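Local coordinates for protein ornithine cyclodeaminase (Methanocaldococcus jannaschii, PDB 3MGJ) that probably catalyses, as the complete enzyme, the NAD-dependent conversion of ornithine to proline with release of ammonia, this chain being its N-terminal Saccharop_dh_N domain, at residues Glu7-Ile12 and Glu77-Glu82; Val34-Ile39 and Tyr48-Val53; Asp23-Met28 and Asn66-Leu71. All coordinates share one frame; numbering follows the deposited sequence.

Interaction 1. Residues Glu7-Ile12 and Glu77-Glu82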
ATOM      1  N   GLU A   7      -4.665   7.789   9.273  1.00 30.17           N
ATOM      2  CA  GLU A   7      -4.425   7.778   7.843  1.00 30.87           C
ATOM      3  C   GLU A   7      -3.061   8.340   7.528  1.00 30.49           C
ATOM      4  O   GLU A   7      -2.689   9.370   8.044  1.00 32.28           O
ATOM      5  CB  GLU A   7      -5.502   8.579   7.155  1.00 31.10           C
ATOM      6  CG  GLU A   7      -5.336   8.758   5.698  1.00 33.66           C
ATOM      7  CD  GLU A   7      -6.562   9.425   5.132  1.00 43.88           C
ATOM      8  OE1 GLU A   7      -7.601   8.741   5.069  1.00 48.98           O
ATOM      9  OE2 GLU A   7      -6.513  10.634   4.795  1.00 49.67           O
ATOM     10  N   LEU A   8      -2.286   7.624   6.727  1.00 30.18           N
ATOM     11  CA  LEU A   8      -1.041   8.180   6.219  1.00 32.13           C
ATOM     12  C   LEU A   8      -1.342   8.752   4.869  1.00 31.29           C
ATOM     13  O   LEU A   8      -2.216   8.268   4.174  1.00 32.15           O
ATOM     14  CB  LEU A   8       0.053   7.125   6.081  1.00 32.63           C
ATOM     15  CG  LEU A   8       0.702   6.597   7.353  1.00 31.31           C
ATOM     16  CD1 LEU A   8       0.710   7.689   8.384  1.00 35.91           C
ATOM     17  CD2 LEU A   8      -0.058   5.418   7.867  1.00 29.91           C
ATOM     18  N   ARG A   9      -0.613   9.782   4.490  1.00 34.05           N
ATOM     19  CA  ARG A   9      -0.852  10.434   3.215  1.00 33.12           C
ATOM     20  C   ARG A   9       0.485  10.835   2.609  1.00 37.32           C
ATOM     21  O   ARG A   9       1.401  11.263   3.310  1.00 35.02           O
ATOM     22  CB  ARG A   9      -1.740  11.645   3.440  1.00 37.12           C
ATOM     23  CG  ARG A   9      -2.320  12.268   2.217  1.00 43.22           C
ATOM     24  CD  ARG A   9      -2.919  13.621   2.574  1.00 51.41           C
ATOM     25  NE  ARG A   9      -3.559  14.281   1.433  1.00 58.84           N
ATOM     26  CZ  ARG A   9      -2.932  15.040   0.532  1.00 55.40           C
ATOM     27  NH1 ARG A   9      -1.615  15.246   0.599  1.00 49.05           N
ATOM     28  NH2 ARG A   9      -3.633  15.594  -0.453  1.00 57.40           N
ATOM     29  N   GLY A  10       0.609  10.657   1.298  1.00 39.95           N
ATOM     30  CA  GLY A  10       1.811  11.051   0.593  1.00 37.85           C
ATOM     31  C   GLY A  10       2.466   9.948  -0.208  1.00 39.14           C
ATOM     32  O   GLY A  10       1.857   9.350  -1.093  1.00 35.59           O
ATOM     33  N   HIS A  11       3.735   9.697   0.101  1.00 44.72           N
ATOM     34  CA  HIS A  11       4.522   8.703  -0.602  1.00 44.10           C
ATOM     35  C   HIS A  11       4.699   7.427   0.168  1.00 44.01           C
ATOM     36  O   HIS A  11       5.797   7.070   0.559  1.00 45.96           O
ATOM     37  CB  HIS A  11       5.863   9.282  -1.004  1.00 50.91           C
ATOM     38  CG  HIS A  11       5.804  10.010  -2.303  1.00 60.59           C
ATOM     39  ND1 HIS A  11       4.943  11.068  -2.517  1.00 60.46           N
ATOM     40  CD2 HIS A  11       6.452   9.809  -3.474  1.00 63.76           C
ATOM     41  CE1 HIS A  11       5.083  11.503  -3.755  1.00 64.49           C
ATOM     42  NE2 HIS A  11       5.993  10.755  -4.359  1.00 70.40           N
ATOM     43  N   ILE A  12       3.592   6.730   0.354  1.00 43.56           N
ATOM     44  CA  ILE A  12       3.578   5.499   1.120  1.00 46.04           C
ATOM     45  C   ILE A  12       4.544   4.457   0.570  1.00 46.05           C
ATOM     46  O   ILE A  12       5.266   3.817   1.328  1.00 48.85           O
ATOM     47  CB  ILE A  12       2.159   4.903   1.165  1.00 45.38           C
ATOM     48  CG1 ILE A  12       1.171   5.973   1.617  1.00 39.38           C
ATOM     49  CG2 ILE A  12       2.125   3.702   2.099  1.00 47.56           C
ATOM     50  CD1 ILE A  12       1.735   6.866   2.701  1.00 38.46           C
ATOM     51  N   GLU A  77       8.013  13.494   3.470  1.00 52.79           N
ATOM     52  CA  GLU A  77       7.215  13.065   2.331  1.00 56.13           C
ATOM     53  C   GLU A  77       5.783  12.691   2.727  1.00 50.28           C
ATOM     54  O   GLU A  77       4.904  12.541   1.877  1.00 47.80           O
ATOM     55  CB  GLU A  77       7.906  11.916   1.579  1.00 58.44           C
ATOM     56  CG  GLU A  77       8.998  12.361   0.603  1.00 65.00           C
ATOM     57  CD  GLU A  77       8.478  13.284  -0.512  1.00 73.24           C
ATOM     58  OE1 GLU A  77       8.737  12.997  -1.710  1.00 75.35           O
ATOM     59  OE2 GLU A  77       7.809  14.296  -0.196  1.00 71.52           O
ATOM     60  N   ILE A  78       5.546  12.552   4.023  1.00 43.60           N
ATOM     61  CA  ILE A  78       4.248  12.089   4.472  1.00 44.49           C
ATOM     62  C   ILE A  78       3.676  12.861   5.653  1.00 44.44           C
ATOM     63  O   ILE A  78       4.402  13.343   6.517  1.00 48.05           O
ATOM     64  CB  ILE A  78       4.279  10.582   4.843  1.00 46.21           C
ATOM     65  CG1 ILE A  78       5.070  10.385   6.127  1.00 43.66           C
ATOM     66  CG2 ILE A  78       4.845   9.718   3.691  1.00 45.12           C
ATOM     67  CD1 ILE A  78       4.234   9.880   7.244  1.00 43.92           C
ATOM     68  N   GLU A  79       2.357  12.979   5.672  1.00 41.09           N
ATOM     69  CA  GLU A  79       1.652  13.440   6.843  1.00 41.37           C
ATOM     70  C   GLU A  79       0.724  12.360   7.384  1.00 39.81           C
ATOM     71  O   GLU A  79       0.124  11.605   6.636  1.00 38.76           O
ATOM     72  CB  GLU A  79       0.886  14.734   6.562  1.00 47.63           C
ATOM     73  CG  GLU A  79       0.232  14.828   5.200  1.00 50.90           C
ATOM     74  CD  GLU A  79       0.378  16.217   4.582  1.00 60.65           C
ATOM     75  OE1 GLU A  79       1.459  16.832   4.746  1.00 61.24           O
ATOM     76  OE2 GLU A  79      -0.587  16.690   3.932  1.00 61.31           O
ATOM     77  N   GLU A  80       0.646  12.299   8.706  1.00 42.30           N
ATOM     78  CA  GLU A  80      -0.205  11.381   9.436  1.00 37.50           C
ATOM     79  C   GLU A  80      -1.362  12.185  10.076  1.00 37.79           C
ATOM     80  O   GLU A  80      -1.174  13.326  10.477  1.00 40.84           O
ATOM     81  CB  GLU A  80       0.674  10.674  10.485  1.00 40.02           C
ATOM     82  CG  GLU A  80       0.018   9.568  11.321  1.00 40.89           C
ATOM     83  CD  GLU A  80      -0.689  10.105  12.555  1.00 43.97           C
ATOM     84  OE1 GLU A  80      -0.692  11.337  12.748  1.00 49.23           O
ATOM     85  OE2 GLU A  80      -1.249   9.303  13.331  1.00 47.08           O
ATOM     86  N   VAL A  81      -2.565  11.616  10.134  1.00 37.33           N
ATOM     87  CA  VAL A  81      -3.694  12.249  10.826  1.00 35.88           C
ATOM     88  C   VAL A  81      -4.588  11.201  11.435  1.00 34.68           C
ATOM     89  O   VAL A  81      -4.571  10.062  11.017  1.00 34.48           O
ATOM     90  CB  VAL A  81      -4.607  13.108   9.911  1.00 32.86           C
ATOM     91  CG1 VAL A  81      -3.811  14.145   9.161  1.00 34.33           C
ATOM     92  CG2 VAL A  81      -5.409  12.223   8.978  1.00 35.15           C
ATOM     93  N   GLU A  82      -5.386  11.605  12.418  1.00 36.90           N
ATOM     94  CA  GLU A  82      -6.348  10.710  13.024  1.00 33.92           C
ATOM     95  C   GLU A  82      -7.699  10.877  12.368  1.00 35.36           C
ATOM     96  O   GLU A  82      -8.018  11.931  11.833  1.00 34.52           O
ATOM     97  CB  GLU A  82      -6.454  10.961  14.518  1.00 36.99           C
ATOM     98  CG  GLU A  82      -5.195  10.579  15.275  1.00 48.02           C
ATOM     99  CD  GLU A  82      -5.236  10.983  16.744  1.00 56.78           C
ATOM    100  OE1 GLU A  82      -6.339  10.967  17.349  1.00 59.27           O
ATOM    101  OE2 GLU A  82      -4.156  11.311  17.289  1.00 56.54           O
TER
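Glu-7 to Gly-10 runs antiparallel to Ile-78 to Glu-82, the axes of the two short strands 4.8 Å apart, with Glu-7 facing Val-81 and Arg-9 facing Glu-79 as hydrogen-bonded pairs and Leu-8 facing Glu-80 as the non-hydrogen-bonded pair between them. Each hydrogen-bonded pair closes a two-bond ring: Glu-7 N gives to Val-81 O at 2.9 Å and Val-81 N returns to Glu-7 O at 3.1 Å, a pattern repeated by Arg-9 and Glu-79. Side chains alternate between two surfaces. On the surface of Arg-9 and Glu-79, the two long chains lie alongside each other and point the same way. Arg-9 stretches out with CG anti to its backbone nitrogen (chi1 -168°), which lays Arg-9 CB beside Glu-79 CG and carries the extended chain on until NH1 is 3.8 Å from Glu-79 OE2. This salt bridge is long, and the oxygen stands well out of the guanidinium plane, so the attraction is one of charges and no N-H aims at it. Further along, Glu-77 OE1 sits over the centre of one face of the His-11 imidazole, 4.2 Å above its plane. On the other surface, Leu-8 CD1 leans across the methylene part of Glu-80, 3.6 Å from its CG, and also reaches Ile-78 CD1 at 4.3 Å. Ile-78 CG2 lies at the same distance from Ile-12 CD1, so the residue after His-11 shares this apolar side. Helix 17-27 covers Ile-78 through Ile-17, while Leu-68 and Arg-69 of helix 58-74 meet Glu-80. Pairing the first strand with the last, beneath two helices, is the ladder that closes a ferredoxin-like beta-alpha-beta-beta-alpha-beta fold.

Interaction 2. Residues Val34-Ile39 and Tyr48-Val53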
ATOM      1  N   VAL A  34      -4.579  -2.842   8.204  1.00 28.95           N
ATOM      2  CA  VAL A  34      -4.737  -1.909   7.108  1.00 30.27           C
ATOM      3  C   VAL A  34      -6.141  -2.044   6.524  1.00 30.51           C
ATOM      4  O   VAL A  34      -6.535  -3.120   6.097  1.00 33.85           O
ATOM      5  CB  VAL A  34      -3.678  -2.160   6.035  1.00 30.76           C
ATOM      6  CG1 VAL A  34      -3.713  -1.067   4.981  1.00 28.47           C
ATOM      7  CG2 VAL A  34      -2.314  -2.245   6.687  1.00 28.90           C
ATOM      8  N   LEU A  35      -6.888  -0.947   6.518  1.00 29.14           N
ATOM      9  CA  LEU A  35      -8.290  -0.948   6.124  1.00 29.70           C
ATOM     10  C   LEU A  35      -8.469  -0.602   4.675  1.00 31.53           C
ATOM     11  O   LEU A  35      -9.203  -1.266   3.958  1.00 37.68           O
ATOM     12  CB  LEU A  35      -9.082   0.064   6.951  1.00 30.51           C
ATOM     13  CG  LEU A  35      -9.340  -0.277   8.417  1.00 30.94           C
ATOM     14  CD1 LEU A  35     -10.149   0.823   9.041  1.00 32.36           C
ATOM     15  CD2 LEU A  35     -10.042  -1.604   8.556  1.00 29.74           C
ATOM     16  N   GLU A  36      -7.817   0.473   4.260  1.00 32.23           N
ATOM     17  CA  GLU A  36      -7.884   0.938   2.883  1.00 34.54           C
ATOM     18  C   GLU A  36      -6.505   1.308   2.360  1.00 32.22           C
ATOM     19  O   GLU A  36      -5.593   1.605   3.116  1.00 30.73           O
ATOM     20  CB  GLU A  36      -8.823   2.141   2.765  1.00 36.67           C
ATOM     21  CG  GLU A  36     -10.204   1.843   3.298  1.00 38.66           C
ATOM     22  CD  GLU A  36     -11.220   2.902   2.948  1.00 45.02           C
ATOM     23  OE1 GLU A  36     -10.854   3.909   2.294  1.00 49.44           O
ATOM     24  OE2 GLU A  36     -12.394   2.712   3.328  1.00 45.34           O
ATOM     25  N   PHE A  37      -6.365   1.285   1.048  1.00 35.96           N
ATOM     26  CA  PHE A  37      -5.158   1.771   0.427  1.00 34.63           C
ATOM     27  C   PHE A  37      -5.488   2.313  -0.952  1.00 36.31           C
ATOM     28  O   PHE A  37      -5.956   1.576  -1.803  1.00 39.56           O
ATOM     29  CB  PHE A  37      -4.125   0.662   0.319  1.00 36.41           C
ATOM     30  CG  PHE A  37      -2.752   1.168   0.105  1.00 37.50           C
ATOM     31  CD1 PHE A  37      -2.376   1.695  -1.115  1.00 42.16           C
ATOM     32  CD2 PHE A  37      -1.840   1.157   1.127  1.00 40.58           C
ATOM     33  CE1 PHE A  37      -1.102   2.197  -1.325  1.00 43.59           C
ATOM     34  CE2 PHE A  37      -0.558   1.650   0.925  1.00 49.90           C
ATOM     35  CZ  PHE A  37      -0.190   2.169  -0.314  1.00 48.33           C
ATOM     36  N   GLU A  38      -5.239   3.597  -1.172  1.00 36.82           N
ATOM     37  CA  GLU A  38      -5.577   4.231  -2.437  1.00 39.61           C
ATOM     38  C   GLU A  38      -4.348   4.855  -3.099  1.00 38.10           C
ATOM     39  O   GLU A  38      -3.686   5.684  -2.496  1.00 41.57           O
ATOM     40  CB  GLU A  38      -6.641   5.299  -2.189  1.00 43.00           C
ATOM     41  CG  GLU A  38      -7.753   5.343  -3.222  1.00 49.11           C
ATOM     42  CD  GLU A  38      -8.914   4.383  -2.914  1.00 55.07           C
ATOM     43  OE1 GLU A  38      -8.763   3.544  -1.992  1.00 52.56           O
ATOM     44  OE2 GLU A  38      -9.977   4.470  -3.599  1.00 56.01           O
ATOM     45  N   ILE A  39      -4.047   4.463  -4.334  1.00 37.18           N
ATOM     46  CA  ILE A  39      -2.944   5.045  -5.108  1.00 37.80           C
ATOM     47  C   ILE A  39      -3.406   6.225  -5.966  1.00 41.52           C
ATOM     48  O   ILE A  39      -4.525   6.218  -6.500  1.00 41.76           O
ATOM     49  CB  ILE A  39      -2.282   3.987  -6.046  1.00 41.86           C
ATOM     50  CG1 ILE A  39      -1.260   3.154  -5.289  1.00 43.47           C
ATOM     51  CG2 ILE A  39      -1.582   4.629  -7.201  1.00 41.78           C
ATOM     52  CD1 ILE A  39      -1.900   2.198  -4.335  1.00 44.70           C
ATOM     53  N   TYR A  48      -2.831   7.158  -0.180  1.00 35.32           N
ATOM     54  CA  TYR A  48      -3.182   7.189   1.225  1.00 35.43           C
ATOM     55  C   TYR A  48      -3.475   5.802   1.760  1.00 33.19           C
ATOM     56  O   TYR A  48      -3.888   4.918   1.029  1.00 36.18           O
ATOM     57  CB  TYR A  48      -4.316   8.191   1.518  1.00 36.83           C
ATOM     58  CG  TYR A  48      -5.696   7.782   1.073  1.00 42.02           C
ATOM     59  CD1 TYR A  48      -6.395   6.776   1.737  1.00 42.64           C
ATOM     60  CD2 TYR A  48      -6.327   8.425   0.016  1.00 48.95           C
ATOM     61  CE1 TYR A  48      -7.672   6.400   1.343  1.00 44.93           C
ATOM     62  CE2 TYR A  48      -7.621   8.056  -0.387  1.00 51.16           C
ATOM     63  CZ  TYR A  48      -8.277   7.041   0.281  1.00 52.59           C
ATOM     64  OH  TYR A  48      -9.542   6.665  -0.102  1.00 60.59           O
ATOM     65  N   ALA A  49      -3.210   5.610   3.038  1.00 31.87           N
ATOM     66  CA  ALA A  49      -3.525   4.365   3.694  1.00 29.99           C
ATOM     67  C   ALA A  49      -4.331   4.655   4.954  1.00 28.54           C
ATOM     68  O   ALA A  49      -4.008   5.563   5.702  1.00 29.96           O
ATOM     69  CB  ALA A  49      -2.250   3.649   4.038  1.00 29.86           C
ATOM     70  N   LYS A  50      -5.399   3.902   5.170  1.00 28.19           N
ATOM     71  CA  LYS A  50      -6.079   3.926   6.454  1.00 26.89           C
ATOM     72  C   LYS A  50      -5.719   2.674   7.255  1.00 26.35           C
ATOM     73  O   LYS A  50      -5.830   1.560   6.780  1.00 28.34           O
ATOM     74  CB  LYS A  50      -7.587   4.018   6.288  1.00 28.77           C
ATOM     75  CG  LYS A  50      -8.082   5.271   5.663  1.00 30.18           C
ATOM     76  CD  LYS A  50      -9.587   5.281   5.712  1.00 35.26           C
ATOM     77  CE  LYS A  50     -10.155   6.614   5.253  1.00 40.30           C
ATOM     78  NZ  LYS A  50     -10.688   6.575   3.872  1.00 47.73           N
ATOM     79  N   ILE A  51      -5.280   2.883   8.482  1.00 26.10           N
ATOM     80  CA  ILE A  51      -4.844   1.822   9.350  1.00 25.66           C
ATOM     81  C   ILE A  51      -5.574   1.984  10.658  1.00 28.61           C
ATOM     82  O   ILE A  51      -5.623   3.079  11.212  1.00 27.63           O
ATOM     83  CB  ILE A  51      -3.356   1.961   9.648  1.00 23.60           C
ATOM     84  CG1 ILE A  51      -2.556   1.850   8.357  1.00 24.68           C
ATOM     85  CG2 ILE A  51      -2.922   0.956  10.684  1.00 25.42           C
ATOM     86  CD1 ILE A  51      -1.210   2.482   8.437  1.00 23.45           C
ATOM     87  N   LEU A  52      -6.149   0.883  11.127  1.00 28.42           N
ATOM     88  CA  LEU A  52      -6.758   0.786  12.439  1.00 28.22           C
ATOM     89  C   LEU A  52      -5.708   0.349  13.451  1.00 30.29           C
ATOM     90  O   LEU A  52      -4.980  -0.610  13.219  1.00 31.04           O
ATOM     91  CB  LEU A  52      -7.855  -0.255  12.376  1.00 30.41           C
ATOM     92  CG  LEU A  52      -8.856  -0.443  13.500  1.00 32.70           C
ATOM     93  CD1 LEU A  52      -9.882   0.663  13.459  1.00 30.75           C
ATOM     94  CD2 LEU A  52      -9.507  -1.797  13.284  1.00 32.06           C
ATOM     95  N   VAL A  53      -5.625   1.069  14.565  1.00 31.80           N
ATOM     96  CA  VAL A  53      -4.650   0.799  15.613  1.00 29.88           C
ATOM     97  C   VAL A  53      -5.395   0.274  16.810  1.00 30.65           C
ATOM     98  O   VAL A  53      -6.406   0.824  17.194  1.00 33.03           O
ATOM     99  CB  VAL A  53      -3.904   2.081  16.023  1.00 29.22           C
ATOM    100  CG1 VAL A  53      -2.929   1.792  17.144  1.00 30.99           C
ATOM    101  CG2 VAL A  53      -3.175   2.650  14.846  1.00 30.14           C
TER
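Lys-50 faces both Leu-35 and Glu-36 across this hairpin, a classic beta bulge that shifts the register by one residue between Val-34 and Glu-36. Lys-50 O takes Leu-35 N at 2.7 Å and, more weakly, Glu-36 N. The side chain of Lys-50 then runs beside that of Glu-36, pointing the same way. Its CB lies against the CB of Glu-36. With CG anti to the carbonyl carbon (chi1 -65°), the chain continues outward; CD passes Glu-36 CD at 4.0 Å, and CE is 4.1 Å from Glu-36 OE1. A bend at the last torsion brings NZ to Glu-36 OE1 at 3.1 Å, a salt bridge in which the ammonium comes from above the carboxylate plane. Glu-7 OE1 is a second, long and weak, ionic partner for NZ. At the next hydrogen-bonded pair, Glu-38 lies alongside Tyr-48. Its CB sits over the ring face, 3.6 Å from the Tyr-48 centroid, in a CH-pi contact, and its carboxylate lies nearly parallel to the ring plane (2° between them), displaced to the same side as CB, near the hydroxyl. The opposite surface is apolar: Phe-37 CD2 rests on Ala-49 CB at 3.9 Å, while Val-34 and Ile-51 make a looser pair. Strand 31-38 is the outermost of its sheet within this chain, and the stacking of the Phe-37 ring on Phe-37 of the second subunit places this edge at the dimer contact. Strand 47-55 lies inside, hydrogen-bonded to strand 2-10 through Ala-49 with Leu-8, while helix 17-27 packs on Val-34 through Phe-22 and on Val-53 through Ile-25, and helix 58-74 adds Leu-65 against Val-53.

Interaction 3. Residues Asp23-Met28 and Asn66-Leu71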
ATOM      1  N   ASP A  23       5.939  -1.545  12.966  1.00 37.59           N
ATOM      2  CA  ASP A  23       6.914  -1.939  13.960  1.00 37.94           C
ATOM      3  C   ASP A  23       6.681  -1.237  15.271  1.00 35.64           C
ATOM      4  O   ASP A  23       6.779  -1.846  16.328  1.00 37.79           O
ATOM      5  CB  ASP A  23       8.324  -1.657  13.454  1.00 43.24           C
ATOM      6  CG  ASP A  23       8.913  -2.837  12.702  1.00 47.71           C
ATOM      7  OD1 ASP A  23       8.393  -3.966  12.873  1.00 46.26           O
ATOM      8  OD2 ASP A  23       9.903  -2.633  11.961  1.00 49.81           O
ATOM      9  N   LYS A  24       6.370   0.049  15.193  1.00 33.15           N
ATOM     10  CA  LYS A  24       6.199   0.844  16.388  1.00 34.17           C
ATOM     11  C   LYS A  24       4.971   0.399  17.161  1.00 35.28           C
ATOM     12  O   LYS A  24       5.065   0.094  18.344  1.00 39.43           O
ATOM     13  CB  LYS A  24       6.137   2.326  16.046  1.00 34.19           C
ATOM     14  CG  LYS A  24       6.480   3.223  17.221  1.00 40.24           C
ATOM     15  CD  LYS A  24       7.950   3.144  17.639  1.00 40.77           C
ATOM     16  CE  LYS A  24       8.112   3.328  19.133  1.00 46.72           C
ATOM     17  NZ  LYS A  24       9.382   4.027  19.494  1.00 55.88           N
ATOM     18  N   ILE A  25       3.828   0.344  16.489  1.00 33.68           N
ATOM     19  CA  ILE A  25       2.635  -0.267  17.058  1.00 35.60           C
ATOM     20  C   ILE A  25       2.924  -1.626  17.738  1.00 36.50           C
ATOM     21  O   ILE A  25       2.653  -1.792  18.931  1.00 36.20           O
ATOM     22  CB  ILE A  25       1.524  -0.416  15.999  1.00 32.92           C
ATOM     23  CG1 ILE A  25       1.384   0.880  15.196  1.00 31.80           C
ATOM     24  CG2 ILE A  25       0.210  -0.790  16.652  1.00 32.30           C
ATOM     25  CD1 ILE A  25       0.332   0.823  14.104  1.00 28.46           C
ATOM     26  N   LEU A  26       3.491  -2.583  17.001  1.00 34.49           N
ATOM     27  CA  LEU A  26       3.822  -3.891  17.594  1.00 34.73           C
ATOM     28  C   LEU A  26       4.763  -3.785  18.797  1.00 40.93           C
ATOM     29  O   LEU A  26       4.420  -4.265  19.880  1.00 45.20           O
ATOM     30  CB  LEU A  26       4.355  -4.886  16.558  1.00 33.92           C
ATOM     31  CG  LEU A  26       3.382  -5.259  15.425  1.00 32.81           C
ATOM     32  CD1 LEU A  26       4.091  -5.929  14.265  1.00 36.57           C
ATOM     33  CD2 LEU A  26       2.257  -6.127  15.907  1.00 33.11           C
ATOM     34  N   ASP A  27       5.926  -3.153  18.631  1.00 39.28           N
ATOM     35  CA  ASP A  27       6.781  -2.840  19.788  1.00 41.26           C
ATOM     36  C   ASP A  27       5.993  -2.382  21.036  1.00 42.12           C
ATOM     37  O   ASP A  27       6.277  -2.815  22.148  1.00 42.78           O
ATOM     38  CB  ASP A  27       7.804  -1.749  19.451  1.00 41.60           C
ATOM     39  CG  ASP A  27       8.956  -2.245  18.585  1.00 47.07           C
ATOM     40  OD1 ASP A  27       9.073  -3.481  18.338  1.00 46.94           O
ATOM     41  OD2 ASP A  27       9.744  -1.365  18.152  1.00 44.89           O
HETATM   42  N   MSE A  28       5.020  -1.492  20.863  1.00 39.59           N
HETATM   43  CA  MSE A  28       4.333  -0.945  22.021  1.00 39.98           C
HETATM   44  C   MSE A  28       3.182  -1.809  22.517  1.00 42.75           C
HETATM   45  O   MSE A  28       2.490  -1.436  23.456  1.00 41.62           O
HETATM   46  CB  MSE A  28       3.833   0.454  21.736  1.00 38.45           C
HETATM   47  CG  MSE A  28       4.896   1.392  21.235  1.00 40.78           C
HETATM   48 SE   MSE A  28       4.267   3.247  21.267  0.79 50.93          SE
HETATM   49  CE  MSE A  28       4.595   3.596  19.410  1.00 40.82           C
ATOM     50  N   ASN A  66       0.298   9.027  19.468  1.00 39.15           N
ATOM     51  CA  ASN A  66       1.198  10.172  19.594  1.00 44.27           C
ATOM     52  C   ASN A  66       2.613   9.927  19.059  1.00 46.87           C
ATOM     53  O   ASN A  66       3.192  10.788  18.401  1.00 48.79           O
ATOM     54  CB  ASN A  66       1.216  10.705  21.023  1.00 45.90           C
ATOM     55  CG  ASN A  66      -0.101  11.399  21.401  1.00 60.56           C
ATOM     56  OD1 ASN A  66      -0.371  11.667  22.576  1.00 60.95           O
ATOM     57  ND2 ASN A  66      -0.934  11.681  20.395  1.00 62.40           N
ATOM     58  N   GLU A  67       3.158   8.750  19.330  1.00 41.05           N
ATOM     59  CA  GLU A  67       4.364   8.293  18.663  1.00 43.35           C
ATOM     60  C   GLU A  67       4.238   8.287  17.135  1.00 45.67           C
ATOM     61  O   GLU A  67       5.169   8.682  16.420  1.00 46.93           O
ATOM     62  CB  GLU A  67       4.670   6.882  19.118  1.00 43.94           C
ATOM     63  CG  GLU A  67       5.245   6.817  20.499  1.00 48.20           C
ATOM     64  CD  GLU A  67       6.684   7.235  20.502  1.00 53.16           C
ATOM     65  OE1 GLU A  67       7.347   7.057  19.455  1.00 57.05           O
ATOM     66  OE2 GLU A  67       7.147   7.749  21.538  1.00 56.31           O
ATOM     67  N   LEU A  68       3.096   7.813  16.644  1.00 41.97           N
ATOM     68  CA  LEU A  68       2.841   7.750  15.211  1.00 38.83           C
ATOM     69  C   LEU A  68       2.683   9.150  14.658  1.00 42.99           C
ATOM     70  O   LEU A  68       3.002   9.414  13.499  1.00 43.07           O
ATOM     71  CB  LEU A  68       1.577   6.941  14.929  1.00 35.79           C
ATOM     72  CG  LEU A  68       1.638   5.448  14.629  1.00 29.88           C
ATOM     73  CD1 LEU A  68       2.875   4.780  15.194  1.00 32.53           C
ATOM     74  CD2 LEU A  68       0.390   4.830  15.171  1.00 28.71           C
ATOM     75  N   ARG A  69       2.174  10.050  15.495  1.00 44.28           N
ATOM     76  CA  ARG A  69       2.000  11.432  15.093  1.00 47.80           C
ATOM     77  C   ARG A  69       3.357  12.133  14.940  1.00 51.87           C
ATOM     78  O   ARG A  69       3.523  12.999  14.077  1.00 50.48           O
ATOM     79  CB  ARG A  69       1.105  12.160  16.089  1.00 50.99           C
ATOM     80  CG  ARG A  69       0.876  13.626  15.785  1.00 52.81           C
ATOM     81  CD  ARG A  69       0.547  14.376  17.070  1.00 57.47           C
ATOM     82  NE  ARG A  69       1.589  14.177  18.075  1.00 60.31           N
ATOM     83  CZ  ARG A  69       1.463  14.446  19.372  1.00 63.75           C
ATOM     84  NH1 ARG A  69       0.327  14.941  19.856  1.00 62.69           N
ATOM     85  NH2 ARG A  69       2.486  14.213  20.188  1.00 65.98           N
ATOM     86  N   ASP A  70       4.329  11.734  15.760  1.00 52.69           N
ATOM     87  CA  ASP A  70       5.666  12.334  15.724  1.00 52.56           C
ATOM     88  C   ASP A  70       6.498  11.803  14.580  1.00 51.33           C
ATOM     89  O   ASP A  70       7.357  12.500  14.045  1.00 56.51           O
ATOM     90  CB  ASP A  70       6.404  12.102  17.035  1.00 55.07           C
ATOM     91  CG  ASP A  70       5.853  12.942  18.171  1.00 62.87           C
ATOM     92  OD1 ASP A  70       5.082  13.889  17.870  1.00 62.45           O
ATOM     93  OD2 ASP A  70       6.189  12.655  19.356  1.00 65.42           O
ATOM     94  N   LEU A  71       6.248  10.550  14.229  1.00 48.51           N
ATOM     95  CA  LEU A  71       6.838   9.917  13.054  1.00 46.40           C
ATOM     96  C   LEU A  71       6.493  10.678  11.781  1.00 48.47           C
ATOM     97  O   LEU A  71       7.352  10.908  10.935  1.00 49.57           O
ATOM     98  CB  LEU A  71       6.271   8.516  12.922  1.00 43.41           C
ATOM     99  CG  LEU A  71       7.129   7.364  12.442  1.00 43.30           C
ATOM    100  CD1 LEU A  71       6.207   6.415  11.735  1.00 36.98           C
ATOM    101  CD2 LEU A  71       8.245   7.822  11.538  1.00 44.43           C
TER
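Glu-67 OE1 meets Lys-24 NZ at 3.7 Å, a long salt bridge and the one polar link between these two helical segments. The two side chains slant across one another. Lys-24 CG lies trans to the backbone N (chi1 -158°), and the chain then kinks at each later torsion, a winding path that swings the ammonium round toward the glutamate. Met-28, modelled as selenomethionine, approaches the aliphatic part of Glu-67 with SE 3.8 Å from Glu-67 CG; the position of its methyl is doubtful, because CE overlaps Lys-24 CG in the model. With an alanine here in place of Glu-67, the Lys-24 ammonium would probably be left without its carboxylate mate on helix 58-74, and a gap would be likely to open beside the Met-28 selenium. Deeper in, the contact is purely apolar: Ile-25 and Leu-68 meet at about a right angle, Ile-25 CG1 lying 4.1 Å from Leu-68 CD2, and Leu-68 CD1 also touches Lys-24 CB. The short axes come no closer than 10.5 Å and run nearly antiparallel, at 157°. Met-28 O is hydrogen-bonded to NE2 of His-60, itself part of helix 58-74. Leu-71 extends the helix pairing to Ile-17 and Val-21 of helix 17-27, which in turn leans on strand 31-38 through Tyr-32.

How the interactions relate
All three contacts belong to one small domain, a four-stranded antiparallel sheet with two helices packed on it. Along the chain they nest: interaction 1 closes the widest loop, interaction 3 lies within it, and the hairpin of interaction 2 within that. Interactions 1 and 2, with centres about 10 Å apart, are joined by neighbouring strands 2-10 and 47-55, where Leu-8 packs on Ile-51. The centre of interaction 3 is about 14 Å from that of interaction 1 and about 16 Å from that of interaction 2. The helix pair lies against both strand pairs, on Val-53 by apolar contacts of Ile-25 and Leu-68 and on strand 78-83 through Glu-80, while the outer hairpin strand meets the second subunit.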